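Esterase (Thermotoga maritima, PDB 3DOH) is a thermostable esterase that probably hydrolyses carboxylic ester bonds, joining an immunoglobulin-like domain to an alpha/beta-hydrolase domain. Local coordinates at residues 51-56 / 109-114. Sequence-based numbering, arbitrary orientation.
Sequences DTYSSR and DYIVSQ. With SO4 (sulfate ion), chain E.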
ATOM      1  N   ASP A  51      18.055  27.212  -1.215  1.00 48.63           N
ATOM      2  CA  ASP A  51      18.001  27.694  -2.624  1.00 48.94           C
ATOM      3  C   ASP A  51      17.100  26.835  -3.584  1.00 48.18           C
ATOM      4  O   ASP A  51      17.224  26.921  -4.813  1.00 48.48           O
ATOM      5  CB  ASP A  51      19.418  27.957  -3.226  1.00 49.73           C
ATOM      6  CG  ASP A  51      20.132  29.206  -2.583  1.00 52.27           C
ATOM      7  OD1 ASP A  51      19.769  30.380  -2.922  1.00 52.43           O
ATOM      8  OD2 ASP A  51      21.064  29.005  -1.741  1.00 52.55           O
ATOM      9  N   THR A  52      16.190  26.019  -3.038  1.00 46.37           N
ATOM     10  CA  THR A  52      15.049  25.561  -3.839  1.00 43.91           C
ATOM     11  C   THR A  52      13.741  25.767  -3.088  1.00 42.18           C
ATOM     12  O   THR A  52      13.728  26.152  -1.913  1.00 42.05           O
ATOM     13  CB  THR A  52      15.128  24.073  -4.252  1.00 44.11           C
ATOM     14  OG1 THR A  52      15.251  23.263  -3.077  1.00 44.22           O
ATOM     15  CG2 THR A  52      16.286  23.804  -5.221  1.00 43.61           C
ATOM     16  N   TYR A  53      12.644  25.479  -3.779  1.00 39.54           N
ATOM     17  CA  TYR A  53      11.323  25.563  -3.197  1.00 36.85           C
ATOM     18  C   TYR A  53      10.740  24.200  -3.043  1.00 35.53           C
ATOM     19  O   TYR A  53      10.961  23.329  -3.871  1.00 35.91           O
ATOM     20  CB  TYR A  53      10.403  26.358  -4.086  1.00 36.19           C
ATOM     21  CG  TYR A  53      10.722  27.795  -4.074  1.00 35.50           C
ATOM     22  CD1 TYR A  53      10.131  28.624  -3.142  1.00 33.14           C
ATOM     23  CD2 TYR A  53      11.636  28.342  -4.992  1.00 35.82           C
ATOM     24  CE1 TYR A  53      10.418  29.960  -3.090  1.00 34.10           C
ATOM     25  CE2 TYR A  53      11.924  29.706  -4.967  1.00 35.32           C
ATOM     26  CZ  TYR A  53      11.294  30.499  -4.008  1.00 36.28           C
ATOM     27  OH  TYR A  53      11.551  31.833  -3.917  1.00 38.09           O
ATOM     28  N   SER A  54       9.979  24.002  -1.986  1.00 33.47           N
ATOM     29  CA  SER A  54       9.173  22.832  -1.946  1.00 32.25           C
ATOM     30  C   SER A  54       7.692  23.239  -1.737  1.00 31.27           C
ATOM     31  O   SER A  54       7.410  24.355  -1.263  1.00 30.24           O
ATOM     32  CB  SER A  54       9.750  21.844  -0.937  1.00 31.76           C
ATOM     33  OG  SER A  54       9.548  22.271   0.394  1.00 33.59           O
ATOM     34  N   SER A  55       6.754  22.370  -2.140  1.00 30.55           N
ATOM     35  CA  SER A  55       5.315  22.711  -2.050  1.00 30.31           C
ATOM     36  C   SER A  55       4.804  22.561  -0.643  1.00 30.00           C
ATOM     37  O   SER A  55       5.234  21.675   0.106  1.00 29.53           O
ATOM     38  CB  SER A  55       4.410  21.826  -2.915  1.00 30.00           C
ATOM     39  OG  SER A  55       4.943  21.562  -4.185  1.00 31.13           O
ATOM     40  N   ARG A  56       3.874  23.440  -0.299  1.00 29.73           N
ATOM     41  CA  ARG A  56       3.038  23.251   0.872  1.00 29.06           C
ATOM     42  C   ARG A  56       1.781  22.659   0.314  1.00 28.82           C
ATOM     43  O   ARG A  56       1.321  23.066  -0.777  1.00 29.03           O
ATOM     44  CB  ARG A  56       2.769  24.583   1.581  1.00 28.84           C
ATOM     45  CG  ARG A  56       3.988  25.134   2.339  1.00 27.85           C
ATOM     46  CD  ARG A  56       4.509  24.125   3.358  1.00 28.21           C
ATOM     47  NE  ARG A  56       3.438  23.697   4.261  1.00 28.86           N
ATOM     48  CZ  ARG A  56       3.011  24.391   5.321  1.00 30.34           C
ATOM     49  NH1 ARG A  56       3.570  25.567   5.635  1.00 25.09           N
ATOM     50  NH2 ARG A  56       2.010  23.906   6.074  1.00 29.75           N
ATOM     51  N   ASP A 109      10.022  32.782   3.593  1.00 38.31           N
ATOM     52  CA  ASP A 109      10.197  32.986   2.196  1.00 37.59           C
ATOM     53  C   ASP A 109       9.291  32.130   1.265  1.00 36.45           C
ATOM     54  O   ASP A 109       9.567  30.949   0.971  1.00 36.11           O
ATOM     55  CB  ASP A 109      11.640  32.691   1.909  1.00 38.89           C
ATOM     56  CG  ASP A 109      12.250  33.714   1.036  1.00 42.90           C
ATOM     57  OD1 ASP A 109      11.627  34.017  -0.009  1.00 46.93           O
ATOM     58  OD2 ASP A 109      13.334  34.225   1.407  1.00 47.36           O
ATOM     59  N   TYR A 110       8.235  32.758   0.766  1.00 34.31           N
ATOM     60  CA  TYR A 110       7.168  32.054   0.132  1.00 32.16           C
ATOM     61  C   TYR A 110       6.813  32.660  -1.181  1.00 32.54           C
ATOM     62  O   TYR A 110       6.892  33.872  -1.377  1.00 33.11           O
ATOM     63  CB  TYR A 110       5.933  32.120   0.999  1.00 30.35           C
ATOM     64  CG  TYR A 110       5.841  31.026   2.007  1.00 29.44           C
ATOM     65  CD1 TYR A 110       6.808  30.884   3.016  1.00 28.39           C
ATOM     66  CD2 TYR A 110       4.772  30.130   1.986  1.00 26.96           C
ATOM     67  CE1 TYR A 110       6.699  29.869   3.974  1.00 27.16           C
ATOM     68  CE2 TYR A 110       4.658  29.118   2.930  1.00 24.87           C
ATOM     69  CZ  TYR A 110       5.610  28.996   3.915  1.00 27.85           C
ATOM     70  OH  TYR A 110       5.488  27.974   4.827  1.00 29.72           O
ATOM     71  N   ILE A 111       6.379  31.804  -2.087  1.00 32.39           N
ATOM     72  CA  ILE A 111       5.746  32.283  -3.278  1.00 31.87           C
ATOM     73  C   ILE A 111       4.444  31.529  -3.437  1.00 31.04           C
ATOM     74  O   ILE A 111       4.371  30.332  -3.112  1.00 30.82           O
ATOM     75  CB  ILE A 111       6.696  32.238  -4.488  1.00 32.25           C
ATOM     76  CG1 ILE A 111       5.978  32.559  -5.792  1.00 32.14           C
ATOM     77  CG2 ILE A 111       7.429  30.928  -4.569  1.00 33.17           C
ATOM     78  CD1 ILE A 111       7.029  32.816  -6.901  1.00 36.42           C
ATOM     79  N   VAL A 112       3.432  32.268  -3.889  1.00 29.65           N
ATOM     80  CA  VAL A 112       2.088  31.826  -3.937  1.00 29.19           C
ATOM     81  C   VAL A 112       1.559  32.082  -5.317  1.00 30.52           C
ATOM     82  O   VAL A 112       1.892  33.111  -5.931  1.00 30.99           O
ATOM     83  CB  VAL A 112       1.238  32.646  -2.973  1.00 28.87           C
ATOM     84  CG1 VAL A 112      -0.264  32.255  -3.055  1.00 27.26           C
ATOM     85  CG2 VAL A 112       1.747  32.477  -1.582  1.00 27.72           C
ATOM     86  N   SER A 113       0.706  31.173  -5.800  1.00 30.73           N
ATOM     87  CA  SER A 113       0.029  31.389  -7.057  1.00 30.90           C
ATOM     88  C   SER A 113      -1.442  31.053  -7.117  1.00 31.34           C
ATOM     89  O   SER A 113      -1.894  30.020  -6.622  1.00 31.77           O
ATOM     90  CB  SER A 113       0.705  30.597  -8.143  1.00 30.79           C
ATOM     91  OG  SER A 113       1.745  31.362  -8.659  1.00 30.25           O
ATOM     92  N   GLN A 114      -2.172  31.928  -7.788  1.00 31.46           N
ATOM     93  CA  GLN A 114      -3.438  31.556  -8.342  1.00 31.67           C
ATOM     94  C   GLN A 114      -3.191  31.133  -9.748  1.00 32.03           C
ATOM     95  O   GLN A 114      -2.733  31.920 -10.527  1.00 32.79           O
ATOM     96  CB  GLN A 114      -4.375  32.731  -8.352  1.00 31.62           C
ATOM     97  CG  GLN A 114      -5.729  32.331  -8.783  1.00 30.03           C
ATOM     98  CD  GLN A 114      -6.436  33.494  -9.325  1.00 29.35           C
ATOM     99  OE1 GLN A 114      -6.463  34.538  -8.686  1.00 26.76           O
ATOM    100  NE2 GLN A 114      -6.999  33.355 -10.525  1.00 27.91           N
TER
HETATM  101  S   SO4 E 402       7.777  19.458  -4.397  1.00 46.14           S
HETATM  102  O1  SO4 E 402       7.919  20.912  -4.462  1.00 46.17           O
HETATM  103  O2  SO4 E 402       6.413  19.052  -4.795  1.00 44.03           O
HETATM  104  O3  SO4 E 402       8.111  19.057  -3.031  1.00 47.02           O
HETATM  105  O4  SO4 E 402       8.751  18.823  -5.267  1.00 45.75           O
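Arg56 and Tyr110 meet inside the immunoglobulin-like N-terminal domain, where strands 53-64 and 110-114 are not direct neighbours: strand 43-48 runs between them and pairs with both, so the two strands meet mainly through side chains. On the buried side, NH1 of Arg56 gives a hydrogen bond to OH of Tyr110 at 3.2 Å, bent to 138° at the hydrogen. The hydroxyl lies at the guanidinium edge, in its plane, while the phenol ring is turned 73° against that plane. With CG anti to the carbonyl carbon (chi1 -73°), Arg56 CG comes within 4.1 Å of Tyr110 CE2; bends at chi2 and chi3 then carry NH1 to the hydroxyl. The guanidinium is gripped further by a salt bridge from NE to Asp89 and by the carbonyls of Ser86 and Val22. Replacing Arg56 by alanine is likely to leave the Asp89 carboxylate without its mate and the hydroxyl of buried Tyr110 without this donor. Tyr53, partly exposed, leans across Ile111 near the second subunit, whose Val116 and Leu115 pack on the pair. Looser are Asp109, its O 4.3 Å from Tyr53 CE1, and exposed Ser55, whose backbone N holds a sulfate, probably from the crystallisation liquor. Between Tyr53 and Ile111 the nearest atoms are CE1 and CG2, 3.5 Å apart.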